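Local coordinates for protein yjcS (Bacillus subtilis, PDB 1Q8B) that is of unknown function but probably belongs with the small antibiotic-biosynthesis-monooxygenase-type enzymes of the dimeric alpha+beta barrel group, at residues 15-20 with 95-100; 24-29 with 88-93; 51-56 with 63-68. All coordinates share one frame; numbering follows the deposited sequence.

Contacts 1 and 3 are two strand pairings of one four-stranded antiparallel sheet, whose order is 48-55, 62-69, 13-22, 93-103. Contact 3 makes one edge pair and contact 1 the other, and their centres lie about 9 Å apart because strands 13-22 and 62-69 are themselves neighbours: the backbone N of L20 sits 2.7 Å from O of I63, and N of E67 2.8 Å from O of I16. Contact 2 stands at the end of the sheet, its centre about 18 Å from that of contact 1 and 15 Å from that of contact 3. There the chain leaves strand 13-22 for helix 28-42 and enters strand 93-103.

Contact 1: 15-20 with 95-100; sequences YITACL and VEWLMK
T17 and M99 face each other as a hydrogen-bonded antiparallel pair, with N of M99 3.0 Å from O of T17 and the reciprocal bond from N of T17 to O of M99 slightly longer. Two residues on, C19 N donates to W97 O, but the return is split: C19 O takes a 2.9 Å bond from E96 N and a weak one from W97 N. E96 and W97 thus both face C19, a classic beta bulge that shifts the register before L20 meets V95. The indole of W97 folds over C19, its CG set between backbone N and carbonyl carbon (chi1 60°). CB of C19 lies over one ring face, 3.4 Å from the centroid of the five-membered ring in a CH-pi contact, while SG stands obliquely to it. On the six-membered ring, CH2 of W97 meets CG2 of T17 at 3.9 Å. On the opposite face of the sheet CG2 of I16 touches CG of L98, CG1 of I16 runs beside CG of K100, and CD2 of L20 meets CG2 of V95. Strand 93-103 is an edge strand within the chain; strand 13-22 pairs on its other side with strand 62-69 through I16, A18 and L20.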
ATOM      1  N   TYR A  15       3.070 -16.061   2.721  1.00 21.33           N
ATOM      2  CA  TYR A  15       4.531 -16.024   2.719  1.00 20.64           C
ATOM      3  C   TYR A  15       5.141 -15.414   1.466  1.00 19.67           C
ATOM      4  O   TYR A  15       4.704 -15.687   0.343  1.00 19.31           O
ATOM      5  CB  TYR A  15       5.110 -17.437   2.843  1.00 20.89           C
ATOM      6  CG  TYR A  15       5.196 -18.005   4.239  1.00 20.47           C
ATOM      7  CD1 TYR A  15       4.075 -18.547   4.864  1.00 20.17           C
ATOM      8  CD2 TYR A  15       6.425 -18.070   4.904  1.00 19.98           C
ATOM      9  CE1 TYR A  15       4.179 -19.151   6.115  1.00 20.42           C
ATOM     10  CE2 TYR A  15       6.540 -18.667   6.152  1.00 19.55           C
ATOM     11  CZ  TYR A  15       5.418 -19.207   6.750  1.00 19.93           C
ATOM     12  OH  TYR A  15       5.532 -19.807   7.980  1.00 20.08           O
ATOM     13  N   ILE A  16       6.181 -14.614   1.663  1.00 18.42           N
ATOM     14  CA  ILE A  16       6.879 -14.013   0.543  1.00 17.65           C
ATOM     15  C   ILE A  16       8.383 -14.011   0.758  1.00 17.17           C
ATOM     16  O   ILE A  16       8.864 -13.628   1.824  1.00 16.94           O
ATOM     17  CB  ILE A  16       6.450 -12.550   0.293  1.00 17.94           C
ATOM     18  CG1 ILE A  16       4.999 -12.492  -0.192  1.00 18.33           C
ATOM     19  CG2 ILE A  16       7.366 -11.922  -0.763  1.00 18.23           C
ATOM     20  CD1 ILE A  16       4.524 -11.089  -0.517  1.00 18.04           C
ATOM     21  N   THR A  17       9.113 -14.470  -0.253  1.00 16.84           N
ATOM     22  CA  THR A  17      10.570 -14.446  -0.226  1.00 16.56           C
ATOM     23  C   THR A  17      10.919 -13.694  -1.494  1.00 16.18           C
ATOM     24  O   THR A  17      10.464 -14.052  -2.581  1.00 15.55           O
ATOM     25  CB  THR A  17      11.199 -15.848  -0.283  1.00 17.12           C
ATOM     26  OG1 THR A  17      10.859 -16.562   0.904  1.00 16.36           O
ATOM     27  CG2 THR A  17      12.727 -15.749  -0.375  1.00 16.27           C
ATOM     28  N   ALA A  18      11.710 -12.640  -1.360  1.00 15.79           N
ATOM     29  CA  ALA A  18      12.068 -11.855  -2.522  1.00 16.38           C
ATOM     30  C   ALA A  18      13.529 -11.462  -2.498  1.00 17.03           C
ATOM     31  O   ALA A  18      14.131 -11.310  -1.437  1.00 17.56           O
ATOM     32  CB  ALA A  18      11.195 -10.607  -2.591  1.00 15.67           C
ATOM     33  N   CYS A  19      14.097 -11.312  -3.684  1.00 17.65           N
ATOM     34  CA  CYS A  19      15.477 -10.903  -3.818  1.00 18.39           C
ATOM     35  C   CYS A  19      15.437  -9.593  -4.566  1.00 18.87           C
ATOM     36  O   CYS A  19      14.887  -9.522  -5.667  1.00 18.84           O
ATOM     37  CB  CYS A  19      16.280 -11.920  -4.626  1.00 19.06           C
ATOM     38  SG  CYS A  19      18.033 -11.457  -4.803  1.00 21.90           S
ATOM     39  N   LEU A  20      16.004  -8.557  -3.959  1.00 18.93           N
ATOM     40  CA  LEU A  20      16.045  -7.240  -4.566  1.00 19.49           C
ATOM     41  C   LEU A  20      17.405  -6.956  -5.185  1.00 20.28           C
ATOM     42  O   LEU A  20      18.448  -7.284  -4.615  1.00 19.92           O
ATOM     43  CB  LEU A  20      15.771  -6.150  -3.526  1.00 19.13           C
ATOM     44  CG  LEU A  20      14.507  -6.174  -2.669  1.00 20.19           C
ATOM     45  CD1 LEU A  20      14.436  -4.879  -1.879  1.00 18.63           C
ATOM     46  CD2 LEU A  20      13.275  -6.322  -3.541  1.00 20.45           C
ATOM     47  N   VAL A  95      12.758  -5.374  -7.760  1.00 21.57           N
ATOM     48  CA  VAL A  95      12.665  -6.799  -7.458  1.00 21.55           C
ATOM     49  C   VAL A  95      13.201  -7.629  -8.619  1.00 22.10           C
ATOM     50  O   VAL A  95      12.787  -7.449  -9.761  1.00 22.11           O
ATOM     51  CB  VAL A  95      11.201  -7.217  -7.175  1.00 21.37           C
ATOM     52  CG1 VAL A  95      11.119  -8.714  -6.925  1.00 20.97           C
ATOM     53  CG2 VAL A  95      10.673  -6.457  -5.979  1.00 20.94           C
ATOM     54  N   GLU A  96      14.135  -8.528  -8.321  1.00 22.72           N
ATOM     55  CA  GLU A  96      14.719  -9.390  -9.340  1.00 24.08           C
ATOM     56  C   GLU A  96      13.844 -10.636  -9.461  1.00 24.09           C
ATOM     57  O   GLU A  96      13.505 -11.064 -10.563  1.00 24.13           O
ATOM     58  CB  GLU A  96      16.150  -9.775  -8.962  1.00 25.83           C
ATOM     59  CG  GLU A  96      16.931 -10.366 -10.117  1.00 29.32           C
ATOM     60  CD  GLU A  96      18.386 -10.600  -9.779  1.00 31.68           C
ATOM     61  OE1 GLU A  96      18.685 -11.563  -9.038  1.00 33.40           O
ATOM     62  OE2 GLU A  96      19.233  -9.811 -10.252  1.00 33.51           O
ATOM     63  N   TRP A  97      13.490 -11.227  -8.325  1.00 23.87           N
ATOM     64  CA  TRP A  97      12.603 -12.382  -8.333  1.00 24.09           C
ATOM     65  C   TRP A  97      11.809 -12.429  -7.035  1.00 23.90           C
ATOM     66  O   TRP A  97      12.234 -11.890  -6.014  1.00 22.43           O
ATOM     67  CB  TRP A  97      13.367 -13.699  -8.566  1.00 24.74           C
ATOM     68  CG  TRP A  97      14.415 -14.047  -7.558  1.00 25.71           C
ATOM     69  CD1 TRP A  97      15.764 -13.850  -7.674  1.00 26.40           C
ATOM     70  CD2 TRP A  97      14.209 -14.693  -6.297  1.00 26.01           C
ATOM     71  NE1 TRP A  97      16.412 -14.340  -6.560  1.00 26.75           N
ATOM     72  CE2 TRP A  97      15.480 -14.862  -5.701  1.00 26.49           C
ATOM     73  CE3 TRP A  97      13.072 -15.147  -5.612  1.00 26.36           C
ATOM     74  CZ2 TRP A  97      15.647 -15.464  -4.448  1.00 26.71           C
ATOM     75  CZ3 TRP A  97      13.235 -15.745  -4.370  1.00 27.19           C
ATOM     76  CH2 TRP A  97      14.517 -15.900  -3.798  1.00 27.11           C
ATOM     77  N   LEU A  98      10.642 -13.059  -7.090  1.00 23.97           N
ATOM     78  CA  LEU A  98       9.781 -13.146  -5.930  1.00 25.22           C
ATOM     79  C   LEU A  98       8.874 -14.368  -5.972  1.00 26.07           C
ATOM     80  O   LEU A  98       8.327 -14.715  -7.014  1.00 25.59           O
ATOM     81  CB  LEU A  98       8.943 -11.864  -5.829  1.00 25.54           C
ATOM     82  CG  LEU A  98       7.909 -11.736  -4.708  1.00 26.45           C
ATOM     83  CD1 LEU A  98       7.564 -10.271  -4.510  1.00 26.60           C
ATOM     84  CD2 LEU A  98       6.658 -12.551  -5.043  1.00 27.11           C
HETATM   85  N   MSE A  99       8.719 -15.021  -4.825  1.00 27.41           N
HETATM   86  CA  MSE A  99       7.860 -16.186  -4.734  1.00 29.31           C
HETATM   87  C   MSE A  99       6.888 -16.053  -3.566  1.00 28.29           C
HETATM   88  O   MSE A  99       7.286 -15.882  -2.410  1.00 27.36           O
HETATM   89  CB  MSE A  99       8.709 -17.452  -4.616  1.00 33.08           C
HETATM   90  CG  MSE A  99       9.495 -17.735  -5.890  1.00 38.98           C
HETATM   91 SE   MSE A  99      10.792 -19.159  -5.744  1.00 49.08          SE
HETATM   92  CE  MSE A  99       9.622 -20.653  -6.168  1.00 44.85           C
ATOM     93  N   LYS A 100       5.604 -16.119  -3.905  1.00 27.64           N
ATOM     94  CA  LYS A 100       4.503 -15.995  -2.958  1.00 27.14           C
ATOM     95  C   LYS A 100       3.889 -17.362  -2.683  1.00 26.62           C
ATOM     96  O   LYS A 100       3.918 -18.248  -3.539  1.00 26.36           O
ATOM     97  CB  LYS A 100       3.414 -15.081  -3.536  1.00 27.75           C
ATOM     98  CG  LYS A 100       3.737 -13.589  -3.554  1.00 29.81           C
ATOM     99  CD  LYS A 100       2.683 -12.800  -4.360  1.00 30.33           C
ATOM    100  CE  LYS A 100       2.601 -11.311  -3.970  1.00 30.87           C
ATOM    101  NZ  LYS A 100       1.536 -11.056  -2.940  1.00 29.62           N
TER
HETATM  102  O   HOH W   1       6.648 -17.577  -0.672  1.00 13.31           O

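Contact 2: 24-29 with 88-93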
ATOM      1  N   SER A  24      20.980   1.390  -7.033  1.00 27.52           N
ATOM      2  CA  SER A  24      21.579   2.612  -6.514  1.00 28.39           C
ATOM      3  C   SER A  24      23.085   2.380  -6.422  1.00 29.52           C
ATOM      4  O   SER A  24      23.540   1.236  -6.370  1.00 29.77           O
ATOM      5  CB  SER A  24      21.024   2.915  -5.123  1.00 27.49           C
ATOM      6  OG  SER A  24      21.802   3.897  -4.463  1.00 27.12           O
ATOM      7  N   ASP A  25      23.861   3.457  -6.406  1.00 30.77           N
ATOM      8  CA  ASP A  25      25.311   3.327  -6.302  1.00 32.01           C
ATOM      9  C   ASP A  25      25.775   3.733  -4.911  1.00 31.52           C
ATOM     10  O   ASP A  25      26.964   3.924  -4.672  1.00 31.76           O
ATOM     11  CB  ASP A  25      26.013   4.183  -7.367  1.00 34.17           C
ATOM     12  CG  ASP A  25      25.771   5.676  -7.185  1.00 36.49           C
ATOM     13  OD1 ASP A  25      26.187   6.452  -8.075  1.00 38.38           O
ATOM     14  OD2 ASP A  25      25.174   6.078  -6.160  1.00 37.76           O
ATOM     15  N   LYS A  26      24.829   3.863  -3.993  1.00 31.17           N
ATOM     16  CA  LYS A  26      25.160   4.244  -2.630  1.00 31.44           C
ATOM     17  C   LYS A  26      25.814   3.096  -1.883  1.00 31.12           C
ATOM     18  O   LYS A  26      25.774   1.949  -2.329  1.00 30.31           O
ATOM     19  CB  LYS A  26      23.905   4.697  -1.882  1.00 32.61           C
ATOM     20  CG  LYS A  26      23.320   5.992  -2.410  1.00 34.28           C
ATOM     21  CD  LYS A  26      22.170   6.475  -1.554  1.00 35.25           C
ATOM     22  CE  LYS A  26      21.633   7.790  -2.090  1.00 36.75           C
ATOM     23  NZ  LYS A  26      20.394   8.222  -1.376  1.00 38.84           N
ATOM     24  N   ASP A  27      26.419   3.427  -0.747  1.00 31.00           N
ATOM     25  CA  ASP A  27      27.094   2.460   0.109  1.00 31.40           C
ATOM     26  C   ASP A  27      26.098   1.427   0.633  1.00 30.75           C
ATOM     27  O   ASP A  27      25.040   1.789   1.146  1.00 30.67           O
ATOM     28  CB  ASP A  27      27.745   3.193   1.288  1.00 33.18           C
ATOM     29  CG  ASP A  27      28.444   2.250   2.255  1.00 35.17           C
ATOM     30  OD1 ASP A  27      29.475   1.651   1.864  1.00 37.60           O
ATOM     31  OD2 ASP A  27      27.963   2.104   3.402  1.00 35.46           O
ATOM     32  N   LEU A  28      26.444   0.146   0.513  1.00 30.21           N
ATOM     33  CA  LEU A  28      25.575  -0.936   0.967  1.00 30.02           C
ATOM     34  C   LEU A  28      25.124  -0.757   2.420  1.00 30.64           C
ATOM     35  O   LEU A  28      23.995  -1.104   2.772  1.00 30.11           O
ATOM     36  CB  LEU A  28      26.287  -2.283   0.804  1.00 29.70           C
ATOM     37  CG  LEU A  28      25.528  -3.563   1.189  1.00 29.80           C
ATOM     38  CD1 LEU A  28      24.260  -3.713   0.346  1.00 28.96           C
ATOM     39  CD2 LEU A  28      26.439  -4.767   0.991  1.00 29.47           C
ATOM     40  N   ASN A  29      26.002  -0.217   3.261  1.00 31.39           N
ATOM     41  CA  ASN A  29      25.662   0.001   4.664  1.00 32.38           C
ATOM     42  C   ASN A  29      24.597   1.076   4.767  1.00 31.45           C
ATOM     43  O   ASN A  29      23.632   0.933   5.514  1.00 31.50           O
ATOM     44  CB  ASN A  29      26.886   0.440   5.473  1.00 35.00           C
ATOM     45  CG  ASN A  29      28.043  -0.527   5.355  1.00 37.70           C
ATOM     46  OD1 ASN A  29      27.908  -1.718   5.658  1.00 39.28           O
ATOM     47  ND2 ASN A  29      29.196  -0.020   4.913  1.00 39.26           N
ATOM     48  N   GLN A  88      10.713   3.633  -1.125  1.00 26.68           N
ATOM     49  CA  GLN A  88      10.385   3.445  -2.530  1.00 27.73           C
ATOM     50  C   GLN A  88      10.807   4.654  -3.372  1.00 27.35           C
ATOM     51  O   GLN A  88      11.385   4.505  -4.451  1.00 27.44           O
ATOM     52  CB  GLN A  88       8.881   3.207  -2.636  1.00 29.57           C
ATOM     53  CG  GLN A  88       8.397   2.586  -3.914  1.00 32.34           C
ATOM     54  CD  GLN A  88       6.926   2.191  -3.829  1.00 34.55           C
ATOM     55  OE1 GLN A  88       6.315   1.805  -4.832  1.00 36.17           O
ATOM     56  NE2 GLN A  88       6.350   2.285  -2.627  1.00 35.12           N
ATOM     57  N   LYS A  89      10.528   5.849  -2.864  1.00 26.98           N
ATOM     58  CA  LYS A  89      10.864   7.085  -3.559  1.00 26.58           C
ATOM     59  C   LYS A  89      12.365   7.276  -3.763  1.00 26.29           C
ATOM     60  O   LYS A  89      12.783   8.086  -4.587  1.00 26.37           O
ATOM     61  CB  LYS A  89      10.278   8.273  -2.791  1.00 27.35           C
ATOM     62  CG  LYS A  89       8.756   8.253  -2.733  1.00 28.33           C
ATOM     63  CD  LYS A  89       8.201   9.097  -1.593  1.00 30.11           C
ATOM     64  CE  LYS A  89       8.508  10.575  -1.762  1.00 31.17           C
ATOM     65  NZ  LYS A  89       7.869  11.382  -0.677  1.00 31.77           N
ATOM     66  N   GLN A  90      13.172   6.527  -3.015  1.00 25.96           N
ATOM     67  CA  GLN A  90      14.630   6.618  -3.119  1.00 25.58           C
ATOM     68  C   GLN A  90      15.176   5.826  -4.303  1.00 25.55           C
ATOM     69  O   GLN A  90      16.335   5.986  -4.684  1.00 25.57           O
ATOM     70  CB  GLN A  90      15.284   6.131  -1.820  1.00 25.37           C
ATOM     71  CG  GLN A  90      14.979   7.024  -0.633  1.00 25.65           C
ATOM     72  CD  GLN A  90      15.639   6.562   0.646  1.00 25.51           C
ATOM     73  OE1 GLN A  90      16.859   6.454   0.723  1.00 26.74           O
ATOM     74  NE2 GLN A  90      14.832   6.289   1.659  1.00 25.63           N
ATOM     75  N   GLU A  91      14.340   4.964  -4.874  1.00 25.18           N
ATOM     76  CA  GLU A  91      14.728   4.158  -6.024  1.00 25.42           C
ATOM     77  C   GLU A  91      16.057   3.451  -5.799  1.00 24.62           C
ATOM     78  O   GLU A  91      16.951   3.518  -6.639  1.00 24.73           O
ATOM     79  CB  GLU A  91      14.842   5.046  -7.259  1.00 27.10           C
ATOM     80  CG  GLU A  91      13.605   5.860  -7.548  1.00 30.39           C
ATOM     81  CD  GLU A  91      13.867   6.963  -8.555  1.00 32.48           C
ATOM     82  OE1 GLU A  91      12.907   7.682  -8.906  1.00 34.26           O
ATOM     83  OE2 GLU A  91      15.031   7.114  -8.994  1.00 34.25           O
ATOM     84  N   LEU A  92      16.181   2.763  -4.672  1.00 23.56           N
ATOM     85  CA  LEU A  92      17.414   2.063  -4.342  1.00 23.05           C
ATOM     86  C   LEU A  92      17.460   0.662  -4.929  1.00 22.78           C
ATOM     87  O   LEU A  92      18.538   0.125  -5.186  1.00 22.93           O
ATOM     88  CB  LEU A  92      17.559   1.969  -2.826  1.00 22.68           C
ATOM     89  CG  LEU A  92      17.560   3.299  -2.069  1.00 23.02           C
ATOM     90  CD1 LEU A  92      17.395   3.046  -0.569  1.00 22.42           C
ATOM     91  CD2 LEU A  92      18.853   4.051  -2.380  1.00 22.88           C
ATOM     92  N   THR A  93      16.286   0.079  -5.151  1.00 22.32           N
ATOM     93  CA  THR A  93      16.194  -1.285  -5.664  1.00 22.00           C
ATOM     94  C   THR A  93      15.041  -1.515  -6.640  1.00 22.01           C
ATOM     95  O   THR A  93      14.251  -0.622  -6.937  1.00 22.01           O
ATOM     96  CB  THR A  93      15.946  -2.286  -4.505  1.00 21.97           C
ATOM     97  OG1 THR A  93      14.708  -1.953  -3.857  1.00 21.74           O
ATOM     98  CG2 THR A  93      17.068  -2.237  -3.477  1.00 21.17           C
TER
HETATM   99  O   HOH W   2      18.516   7.369  -3.325  1.00 28.78           O
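S24 carries its OG anti to the backbone N (chi1 166°), and L92 swings CG away from its carbonyl carbon (chi1 -58°), which brings CD2 of L92 to 3.6 Å from OG and almost as near to CB of S24. The same hydroxyl oxygen accepts from N of K26 at 3.1 Å, closing an ST turn that fixes the serine rotamer. Between the segments the backbones are joined by one weak hydrogen bond, S24 N to L92 O, 3.3 Å long with an N-H...O angle of 142°. From K26 an extended chain runs over the leucine at about a right angle, CD lying 4.2 Å from CD2 of L92. Its NZ then reaches a water at 2.8 Å, and that water donates to the backbone O of Q90. The amide of Q90 has its own partner in E34 of helix 28-42. Beyond the contact, NH2 of R61 donates to the carbonyl oxygens of S24 and K26, and K89 forms a salt bridge with E91 of the second subunit. Resting on a weak direct bond, a water bridge and one leucine methyl, the contact is a modest surface junction in which the lysine ammonium probably stays hydrated and charged.

Contact 3: 51-56 with 63-68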
ATOM      1  N   PHE A  51       8.858  -9.631   9.004  1.00 18.54           N
ATOM      2  CA  PHE A  51       9.488  -8.931   7.898  1.00 17.88           C
ATOM      3  C   PHE A  51      10.944  -8.771   8.295  1.00 17.66           C
ATOM      4  O   PHE A  51      11.246  -8.200   9.343  1.00 17.33           O
ATOM      5  CB  PHE A  51       8.873  -7.546   7.682  1.00 17.60           C
ATOM      6  CG  PHE A  51       9.391  -6.834   6.450  1.00 17.63           C
ATOM      7  CD1 PHE A  51       8.701  -6.903   5.243  1.00 17.13           C
ATOM      8  CD2 PHE A  51      10.580  -6.104   6.498  1.00 17.38           C
ATOM      9  CE1 PHE A  51       9.184  -6.252   4.100  1.00 17.29           C
ATOM     10  CE2 PHE A  51      11.072  -5.451   5.361  1.00 17.11           C
ATOM     11  CZ  PHE A  51      10.373  -5.524   4.160  1.00 16.93           C
ATOM     12  N   HIS A  52      11.846  -9.284   7.469  1.00 17.29           N
ATOM     13  CA  HIS A  52      13.267  -9.186   7.764  1.00 17.87           C
ATOM     14  C   HIS A  52      14.044  -8.981   6.475  1.00 17.57           C
ATOM     15  O   HIS A  52      13.799  -9.654   5.475  1.00 17.83           O
ATOM     16  CB  HIS A  52      13.741 -10.460   8.477  1.00 18.56           C
ATOM     17  CG  HIS A  52      15.164 -10.408   8.945  1.00 19.06           C
ATOM     18  ND1 HIS A  52      15.638  -9.422   9.784  1.00 18.96           N
ATOM     19  CD2 HIS A  52      16.213 -11.232   8.701  1.00 19.37           C
ATOM     20  CE1 HIS A  52      16.916  -9.641  10.038  1.00 19.21           C
ATOM     21  NE2 HIS A  52      17.290 -10.731   9.394  1.00 18.95           N
ATOM     22  N   ALA A  53      14.976  -8.039   6.503  1.00 17.48           N
ATOM     23  CA  ALA A  53      15.789  -7.733   5.337  1.00 17.83           C
ATOM     24  C   ALA A  53      17.266  -7.919   5.676  1.00 18.23           C
ATOM     25  O   ALA A  53      17.695  -7.593   6.783  1.00 18.68           O
ATOM     26  CB  ALA A  53      15.534  -6.295   4.889  1.00 17.31           C
ATOM     27  N   TYR A  54      18.037  -8.455   4.730  1.00 17.32           N
ATOM     28  CA  TYR A  54      19.460  -8.645   4.951  1.00 17.25           C
ATOM     29  C   TYR A  54      20.175  -8.682   3.607  1.00 17.60           C
ATOM     30  O   TYR A  54      19.609  -9.100   2.596  1.00 16.91           O
ATOM     31  CB  TYR A  54      19.715  -9.920   5.767  1.00 16.35           C
ATOM     32  CG  TYR A  54      19.648 -11.203   4.986  1.00 15.56           C
ATOM     33  CD1 TYR A  54      20.756 -11.669   4.274  1.00 15.74           C
ATOM     34  CD2 TYR A  54      18.482 -11.961   4.967  1.00 15.85           C
ATOM     35  CE1 TYR A  54      20.705 -12.871   3.560  1.00 16.26           C
ATOM     36  CE2 TYR A  54      18.417 -13.155   4.265  1.00 16.31           C
ATOM     37  CZ  TYR A  54      19.530 -13.608   3.560  1.00 16.35           C
ATOM     38  OH  TYR A  54      19.454 -14.789   2.857  1.00 16.02           O
ATOM     39  N   PRO A  55      21.440  -8.236   3.580  1.00 18.41           N
ATOM     40  CA  PRO A  55      22.225  -8.212   2.341  1.00 19.05           C
ATOM     41  C   PRO A  55      22.939  -9.506   1.994  1.00 20.24           C
ATOM     42  O   PRO A  55      23.403 -10.225   2.881  1.00 20.31           O
ATOM     43  CB  PRO A  55      23.220  -7.089   2.603  1.00 18.87           C
ATOM     44  CG  PRO A  55      23.559  -7.323   4.065  1.00 18.75           C
ATOM     45  CD  PRO A  55      22.196  -7.633   4.699  1.00 18.62           C
ATOM     46  N   LEU A  56      23.013  -9.803   0.698  1.00 21.13           N
ATOM     47  CA  LEU A  56      23.753 -10.974   0.238  1.00 22.83           C
ATOM     48  C   LEU A  56      25.201 -10.470   0.298  1.00 23.48           C
ATOM     49  O   LEU A  56      25.449  -9.402   0.855  1.00 22.98           O
ATOM     50  CB  LEU A  56      23.385 -11.339  -1.210  1.00 22.40           C
ATOM     51  CG  LEU A  56      22.028 -11.994  -1.506  1.00 22.83           C
ATOM     52  CD1 LEU A  56      21.887 -13.275  -0.707  1.00 22.65           C
ATOM     53  CD2 LEU A  56      20.903 -11.042  -1.155  1.00 23.87           C
ATOM     54  N   ILE A  63      19.679  -7.601  -1.963  1.00 20.35           N
ATOM     55  CA  ILE A  63      19.109  -7.627  -0.625  1.00 19.25           C
ATOM     56  C   ILE A  63      18.005  -8.668  -0.614  1.00 19.46           C
ATOM     57  O   ILE A  63      17.188  -8.722  -1.531  1.00 18.73           O
ATOM     58  CB  ILE A  63      18.524  -6.251  -0.239  1.00 18.61           C
ATOM     59  CG1 ILE A  63      19.651  -5.215  -0.171  1.00 18.25           C
ATOM     60  CG2 ILE A  63      17.801  -6.341   1.101  1.00 18.16           C
ATOM     61  CD1 ILE A  63      19.170  -3.803   0.052  1.00 17.80           C
HETATM   62  N   MSE A  64      17.982  -9.495   0.424  1.00 19.77           N
HETATM   63  CA  MSE A  64      16.976 -10.536   0.531  1.00 20.11           C
HETATM   64  C   MSE A  64      15.879 -10.175   1.525  1.00 19.38           C
HETATM   65  O   MSE A  64      16.158  -9.586   2.571  1.00 18.67           O
HETATM   66  CB  MSE A  64      17.630 -11.844   0.955  1.00 22.23           C
HETATM   67  CG  MSE A  64      16.710 -13.045   0.861  1.00 25.75           C
HETATM   68 SE   MSE A  64      16.431 -13.731  -0.944  1.00 34.57          SE
HETATM   69  CE  MSE A  64      18.277 -13.802  -1.524  1.00 25.39           C
ATOM     70  N   LEU A  65      14.635 -10.532   1.196  1.00 18.11           N
ATOM     71  CA  LEU A  65      13.501 -10.255   2.078  1.00 16.89           C
ATOM     72  C   LEU A  65      12.736 -11.523   2.447  1.00 16.16           C
ATOM     73  O   LEU A  65      12.381 -12.325   1.585  1.00 15.82           O
ATOM     74  CB  LEU A  65      12.521  -9.266   1.422  1.00 17.28           C
ATOM     75  CG  LEU A  65      12.993  -7.878   0.957  1.00 17.16           C
ATOM     76  CD1 LEU A  65      11.813  -7.145   0.313  1.00 17.53           C
ATOM     77  CD2 LEU A  65      13.544  -7.068   2.135  1.00 16.12           C
ATOM     78  N   TRP A  66      12.504 -11.695   3.744  1.00 16.28           N
ATOM     79  CA  TRP A  66      11.748 -12.829   4.277  1.00 16.51           C
ATOM     80  C   TRP A  66      10.495 -12.184   4.841  1.00 16.81           C
ATOM     81  O   TRP A  66      10.595 -11.357   5.747  1.00 16.76           O
ATOM     82  CB  TRP A  66      12.501 -13.521   5.421  1.00 16.29           C
ATOM     83  CG  TRP A  66      13.727 -14.288   5.007  1.00 16.57           C
ATOM     84  CD1 TRP A  66      14.068 -14.676   3.742  1.00 16.27           C
ATOM     85  CD2 TRP A  66      14.739 -14.820   5.876  1.00 15.92           C
ATOM     86  NE1 TRP A  66      15.223 -15.418   3.771  1.00 16.07           N
ATOM     87  CE2 TRP A  66      15.660 -15.522   5.066  1.00 16.23           C
ATOM     88  CE3 TRP A  66      14.956 -14.772   7.259  1.00 15.48           C
ATOM     89  CZ2 TRP A  66      16.787 -16.173   5.595  1.00 15.48           C
ATOM     90  CZ3 TRP A  66      16.079 -15.424   7.786  1.00 15.47           C
ATOM     91  CH2 TRP A  66      16.977 -16.114   6.952  1.00 15.01           C
ATOM     92  N   GLU A  67       9.326 -12.554   4.326  1.00 16.52           N
ATOM     93  CA  GLU A  67       8.086 -11.942   4.796  1.00 16.49           C
ATOM     94  C   GLU A  67       6.951 -12.925   5.044  1.00 16.43           C
ATOM     95  O   GLU A  67       6.784 -13.890   4.302  1.00 16.89           O
ATOM     96  CB  GLU A  67       7.594 -10.910   3.775  1.00 16.73           C
ATOM     97  CG  GLU A  67       8.610  -9.851   3.363  1.00 16.71           C
ATOM     98  CD  GLU A  67       8.140  -9.019   2.173  1.00 17.33           C
ATOM     99  OE1 GLU A  67       6.923  -9.002   1.884  1.00 16.48           O
ATOM    100  OE2 GLU A  67       8.985  -8.367   1.529  1.00 17.61           O
ATOM    101  N   ILE A  68       6.179 -12.667   6.097  1.00 16.64           N
ATOM    102  CA  ILE A  68       4.999 -13.469   6.420  1.00 17.08           C
ATOM    103  C   ILE A  68       3.884 -12.460   6.737  1.00 17.13           C
ATOM    104  O   ILE A  68       4.060 -11.571   7.568  1.00 16.65           O
ATOM    105  CB  ILE A  68       5.199 -14.384   7.653  1.00 17.29           C
ATOM    106  CG1 ILE A  68       6.363 -15.349   7.429  1.00 17.45           C
ATOM    107  CG2 ILE A  68       3.937 -15.210   7.886  1.00 17.85           C
ATOM    108  CD1 ILE A  68       6.571 -16.304   8.591  1.00 17.18           C
TER
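Y54, M64 and W66, the three residues with the most surface buried here, share one face of the antiparallel pair. The Y54 ring lies beside selenomethionine M64, whose CB sits over one ring face in a CH-pi contact, 3.9 Å from the centroid. The tyrosine CG occupies the position between backbone N and carbonyl carbon (chi1 79°), which tips the ring across the neighbouring strand. Its edge then turns to W66: CE2 of Y54 lies over one face of the indole, 3.7 Å from CZ2 of W66, in a T-shaped arrangement with the planes at 70°. On the same side of the indole, CD2 of H52 lies 4.0 Å from CE3 of W66, which sits near the imidazole plane, so the three rings form an aromatic cluster; ND1 of H52 is held by E39 of helix 28-42. The M64 chain bends at chi2 and chi3, and its CE rests 3.7 Å from CD1 of L56. The backbones are tied by the hydrogen-bonded pairs H52 with W66 and Y54 with M64, the shortest bond being M64 N to Y54 O at 2.7 Å. On the more deeply buried opposite face CD2 of L65 presses on CB of A53 at a tight 3.5 Å, and E67 lies alongside F51, with OE2 3.3 Å from CE1 and the carboxylate 30° from the ring plane; OE1 of E67 accepts from NE1 of W69. Strands 48-55 and 62-69 form a beta hairpin at one edge of the ferredoxin-like fold of the dimeric alpha+beta barrel proteins, among which the ABM family is placed.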